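Acyl-CoA dehydrogenase (Slackia heliotrinireducens, PDB 4RM7) belongs to the acyl-CoA dehydrogenase family, enzymes that join helical N- and C-terminal domains to a beta-sheet middle domain, and assembles from four chains. Local coordinates at residues M261-A266 with N350-I355; D336-Q339 with G345-Q348. All blocks are in the same frame, centred on the assembly; numbering follows the deposited sequence.

Contact 1 (M261-A266 with N350-I355)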
loop_
_atom_site.group_PDB
_atom_site.type_symbol
_atom_site.label_atom_id
_atom_site.label_comp_id
_atom_site.label_asym_id
_atom_site.label_seq_id
_atom_site.Cartn_x
_atom_site.Cartn_y
_atom_site.Cartn_z
HETATM N N MSE A 261 -1.917 -18.406 -8.245
HETATM C CA MSE A 261 -3.219 -17.879 -8.608
HETATM C C MSE A 261 -4.166 -19.014 -9.027
HETATM O O MSE A 261 -5.309 -19.072 -8.568
HETATM C CB MSE A 261 -3.094 -16.842 -9.723
HETATM C CG MSE A 261 -4.430 -16.414 -10.291
HETATM SE SE MSE A 261 -5.457 -15.352 -9.015
HETATM C CE MSE A 261 -6.575 -14.464 -10.328
ATOM N N GLU A 262 -3.688 -19.916 -9.881
ATOM C CA GLU A 262 -4.467 -21.106 -10.229
ATOM C C GLU A 262 -4.964 -21.894 -9.011
ATOM O O GLU A 262 -6.132 -22.311 -8.979
ATOM C CB GLU A 262 -3.667 -22.019 -11.129
ATOM C CG GLU A 262 -3.376 -21.391 -12.462
ATOM C CD GLU A 262 -2.348 -22.174 -13.258
ATOM O OE1 GLU A 262 -1.918 -23.247 -12.776
ATOM O OE2 GLU A 262 -1.974 -21.723 -14.368
ATOM N N ASP A 263 -4.118 -22.076 -7.996
ATOM C CA ASP A 263 -4.563 -22.797 -6.788
ATOM C C ASP A 263 -5.649 -22.019 -6.044
ATOM O O ASP A 263 -6.643 -22.605 -5.591
ATOM C CB ASP A 263 -3.391 -23.091 -5.833
ATOM C CG ASP A 263 -2.356 -24.029 -6.440
ATOM O OD1 ASP A 263 -2.651 -24.634 -7.489
ATOM O OD2 ASP A 263 -1.248 -24.159 -5.874
ATOM N N ALA A 264 -5.447 -20.707 -5.915
ATOM C CA ALA A 264 -6.429 -19.822 -5.298
ATOM C C ALA A 264 -7.782 -19.936 -6.000
ATOM O O ALA A 264 -8.814 -20.132 -5.354
ATOM C CB ALA A 264 -5.936 -18.367 -5.333
ATOM N N VAL A 265 -7.769 -19.817 -7.325
ATOM C CA VAL A 265 -8.992 -19.901 -8.106
ATOM C C VAL A 265 -9.637 -21.287 -7.948
ATOM O O VAL A 265 -10.838 -21.395 -7.719
ATOM C CB VAL A 265 -8.728 -19.587 -9.600
ATOM C CG1 VAL A 265 -9.953 -19.861 -10.411
ATOM C CG2 VAL A 265 -8.301 -18.112 -9.778
ATOM N N ALA A 266 -8.845 -22.345 -8.023
ATOM C CA ALA A 266 -9.413 -23.678 -7.900
ATOM C C ALA A 266 -10.033 -23.887 -6.513
ATOM O O ALA A 266 -11.095 -24.510 -6.376
ATOM C CB ALA A 266 -8.368 -24.738 -8.181
ATOM N N ASN A 350 1.610 -27.564 1.222
ATOM C CA ASN A 350 1.028 -26.714 0.182
ATOM C C ASN A 350 2.045 -25.926 -0.642
ATOM O O ASN A 350 2.915 -25.242 -0.097
ATOM C CB ASN A 350 0.052 -25.733 0.797
ATOM C CG ASN A 350 -1.104 -25.472 -0.100
ATOM O OD1 ASN A 350 -0.966 -24.779 -1.115
ATOM N ND2 ASN A 350 -2.261 -26.056 0.235
ATOM N N ARG A 351 1.937 -26.012 -1.960
ATOM C CA ARG A 351 2.956 -25.398 -2.787
ATOM C C ARG A 351 2.857 -23.880 -2.753
ATOM O O ARG A 351 3.853 -23.210 -2.977
ATOM C CB ARG A 351 2.890 -25.915 -4.225
ATOM C CG ARG A 351 1.734 -25.448 -5.052
ATOM C CD ARG A 351 1.835 -26.067 -6.446
ATOM N NE ARG A 351 0.891 -25.447 -7.371
ATOM C CZ ARG A 351 0.917 -25.614 -8.689
ATOM N NH1 ARG A 351 1.858 -26.362 -9.261
ATOM N NH2 ARG A 351 0.003 -25.022 -9.436
ATOM N N VAL A 352 1.688 -23.337 -2.423
ATOM C CA VAL A 352 1.542 -21.880 -2.362
ATOM C C VAL A 352 2.501 -21.241 -1.334
ATOM O O VAL A 352 3.068 -20.178 -1.576
ATOM C CB VAL A 352 0.074 -21.467 -2.066
ATOM C CG1 VAL A 352 -0.000 -20.012 -1.813
ATOM C CG2 VAL A 352 -0.788 -21.728 -3.273
ATOM N N SER A 353 2.720 -21.904 -0.212
ATOM C CA SER A 353 3.666 -21.410 0.785
ATOM C C SER A 353 5.138 -21.503 0.328
ATOM O O SER A 353 5.957 -20.689 0.741
ATOM C CB SER A 353 3.476 -22.159 2.113
ATOM O OG SER A 353 3.611 -23.564 1.952
ATOM N N SER A 354 5.479 -22.485 -0.507
ATOM C CA SER A 354 6.810 -22.523 -1.115
ATOM C C SER A 354 6.934 -21.411 -2.132
ATOM O O SER A 354 7.955 -20.729 -2.201
ATOM C CB SER A 354 7.089 -23.844 -1.814
ATOM O OG SER A 354 6.563 -24.917 -1.077
ATOM N N ILE A 355 5.893 -21.237 -2.939
ATOM C CA ILE A 355 5.900 -20.206 -3.954
ATOM C C ILE A 355 6.132 -18.840 -3.319
ATOM O O ILE A 355 6.932 -18.043 -3.789
ATOM C CB ILE A 355 4.592 -20.212 -4.724
ATOM C CG1 ILE A 355 4.528 -21.465 -5.603
ATOM C CG2 ILE A 355 4.419 -18.893 -5.535
ATOM C CD1 ILE A 355 3.150 -21.678 -6.247
HETATM O O HOH W 1 0.160 -25.076 -11.982
#
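D263 and R351 meet across the helical segments 261-266 and 351-355, whose axes come within 10.7 Å and run at 146° to each other, roughly antiparallel. The first helix is in mid-course at 261-266. The second is only starting: N350 is its N-cap, and N350 OD1 takes the V352 N-H through a lone pair in its amide plane. The CA atoms of D263 and V352 are the nearest pair, 7.6 Å apart.

The side chains of D263 and R351 cross at about a right angle. R351 is extended from CG to NE, which carries its guanidinium across to D263. The carboxylate and guanidinium planes are 29° apart. R351 NE donates to D263 OD2 at 2.9 Å, close to the guanidinium plane and on the syn lone pair of that oxygen. R351 NH2 adds a weak bond to D263 OD1 at 3.3 Å. V352 CG2 packs against the same carboxylate, 3.6 Å from D263 OD2.

E262 OE1 stays 4.2 Å from R351 NH2. Water 1 joins these two atoms. The other oxygen of E262 forms a salt bridge with R82, and R351 NH1 makes a weak bond to the I83 carbonyl.

The NE bond is the straighter of the two (163°). The nearby carboxylates probably favour the charge on R351, which ties helix 234-270 to the first turn of helix 351-362 in the helical C-terminal domain.

Contact 2 (D336-Q339 with G345-Q348)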
loop_
_atom_site.group_PDB
_atom_site.type_symbol
_atom_site.label_atom_id
_atom_site.label_comp_id
_atom_site.label_asym_id
_atom_site.label_seq_id
_atom_site.Cartn_x
_atom_site.Cartn_y
_atom_site.Cartn_z
ATOM N N ASP A 336 -1.516 -13.406 -1.111
ATOM C CA ASP A 336 -2.974 -13.341 -1.267
ATOM C C ASP A 336 -3.575 -14.707 -1.546
ATOM O O ASP A 336 -4.665 -15.028 -1.050
ATOM C CB ASP A 336 -3.382 -12.382 -2.390
ATOM C CG ASP A 336 -3.323 -10.922 -1.966
ATOM O OD1 ASP A 336 -3.646 -10.646 -0.791
ATOM O OD2 ASP A 336 -2.942 -10.058 -2.803
ATOM N N ALA A 337 -2.871 -15.507 -2.343
ATOM C CA ALA A 337 -3.290 -16.889 -2.566
ATOM C C ALA A 337 -3.293 -17.674 -1.258
ATOM O O ALA A 337 -4.248 -18.397 -0.986
ATOM C CB ALA A 337 -2.398 -17.571 -3.578
HETATM N N MSE A 338 -2.245 -17.543 -0.444
HETATM C CA MSE A 338 -2.254 -18.205 0.861
HETATM C C MSE A 338 -3.456 -17.778 1.673
HETATM O O MSE A 338 -4.102 -18.611 2.295
HETATM C CB MSE A 338 -1.004 -17.903 1.670
HETATM C CG MSE A 338 0.232 -18.646 1.248
HETATM SE SE MSE A 338 1.780 -17.920 2.177
HETATM C CE MSE A 338 1.097 -18.282 3.973
ATOM N N GLN A 339 -3.759 -16.481 1.668
ATOM C CA GLN A 339 -4.831 -15.981 2.518
ATOM C C GLN A 339 -6.167 -16.585 2.094
ATOM O O GLN A 339 -6.987 -16.932 2.938
ATOM C CB GLN A 339 -4.895 -14.449 2.490
ATOM C CG GLN A 339 -5.665 -13.866 3.673
ATOM C CD GLN A 339 -4.924 -14.061 4.994
ATOM O OE1 GLN A 339 -3.729 -14.365 4.998
ATOM N NE2 GLN A 339 -5.628 -13.879 6.120
ATOM N N GLY A 345 -2.237 -24.494 3.970
ATOM C CA GLY A 345 -1.607 -23.602 3.013
ATOM C C GLY A 345 -0.716 -22.548 3.672
ATOM O O GLY A 345 -0.103 -21.710 2.992
ATOM N N TYR A 346 -0.671 -22.579 5.004
ATOM C CA TYR A 346 0.493 -22.101 5.749
ATOM C C TYR A 346 1.253 -23.373 6.160
ATOM O O TYR A 346 2.204 -23.354 6.954
ATOM C CB TYR A 346 0.071 -21.247 6.947
ATOM C CG TYR A 346 1.192 -20.794 7.864
ATOM C CD1 TYR A 346 2.099 -19.798 7.476
ATOM C CD2 TYR A 346 1.325 -21.350 9.141
ATOM C CE1 TYR A 346 3.116 -19.378 8.343
ATOM C CE2 TYR A 346 2.338 -20.950 10.013
ATOM C CZ TYR A 346 3.228 -19.970 9.620
ATOM O OH TYR A 346 4.213 -19.593 10.520
ATOM N N ILE A 347 0.795 -24.487 5.591
ATOM C CA ILE A 347 1.376 -25.802 5.810
ATOM C C ILE A 347 2.445 -26.039 4.740
ATOM O O ILE A 347 2.272 -25.655 3.586
ATOM C CB ILE A 347 0.281 -26.901 5.774
ATOM C CG1 ILE A 347 -0.839 -26.553 6.753
ATOM C CG2 ILE A 347 0.842 -28.266 6.108
ATOM C CD1 ILE A 347 -2.001 -27.504 6.693
ATOM N N GLN A 348 3.555 -26.649 5.138
ATOM C CA GLN A 348 4.710 -26.827 4.261
ATOM C C GLN A 348 4.364 -27.653 3.025
ATOM O O GLN A 348 4.960 -27.479 1.959
ATOM C CB GLN A 348 5.854 -27.483 5.034
ATOM C CG GLN A 348 7.223 -26.955 4.669
ATOM C CD GLN A 348 8.269 -27.294 5.712
ATOM O OE1 GLN A 348 8.203 -28.343 6.354
ATOM N NE2 GLN A 348 9.239 -26.402 5.892
#
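M338 reaches from its helix toward the loop at 345-348 and lays the end of its side chain beside G345 and Y346. The two nearest CA atoms, those of M338 and G345, are 5.8 Å apart. M338 is a selenomethionine. Its CG points anti to the carbonyl carbon, and the chain then runs on extended to SE before it bends at chi3 (59°). This bend turns M338 CE toward the Y346 ring edge and leaves it 3.8 Å from G345 O.

The methyl approaches the Y346 ring at its edge, in the ring plane, with M338 CE 3.9 Å from Y346 CD1. The contact is methyl to ring edge, and the two side chains run at a slant to each other. The carbonyl oxygen of G345 points at the M338 side chain, with M338 CG 3.5 Å from G345 O. These are van der Waals contacts. G345 has a positive phi (94°), a conformation that glycine adopts readily. With CG anti to its backbone N (chi1 175°), Y346 swings its ring out so that the CD1 edge faces M338. The phenol oxygen bonds to the Q357 carbonyl of the third subunit, which anchors the far end of the ring.

All three touching residues are buried. Within the helical C-terminal domain of the acyl-CoA dehydrogenase fold, the contact joins helix 316-341 to the loop that leads into helix 351-362. M338 also touches V352 and W356 of that helix, and R360 of the third subunit packs on it. A337, one residue earlier, touches A260 and A264 of helix 234-270.

How the contacts relate
Both contacts lie in the C-terminal domain, with centres 7 Å apart. Contact 1 is partly buried and rests on charge: a salt bridge and a water between helices far apart in sequence. Contact 2 is buried, local in sequence and mostly apolar, by van der Waals contact, and its loop borders the third subunit. Helix 351-362 connects them. N350 CB sits near G345 CA, and S353 OG probably bonds to I347 O. The loop of contact 2 thus packs against the start of the helix that contact 1 ties to helix 234-270.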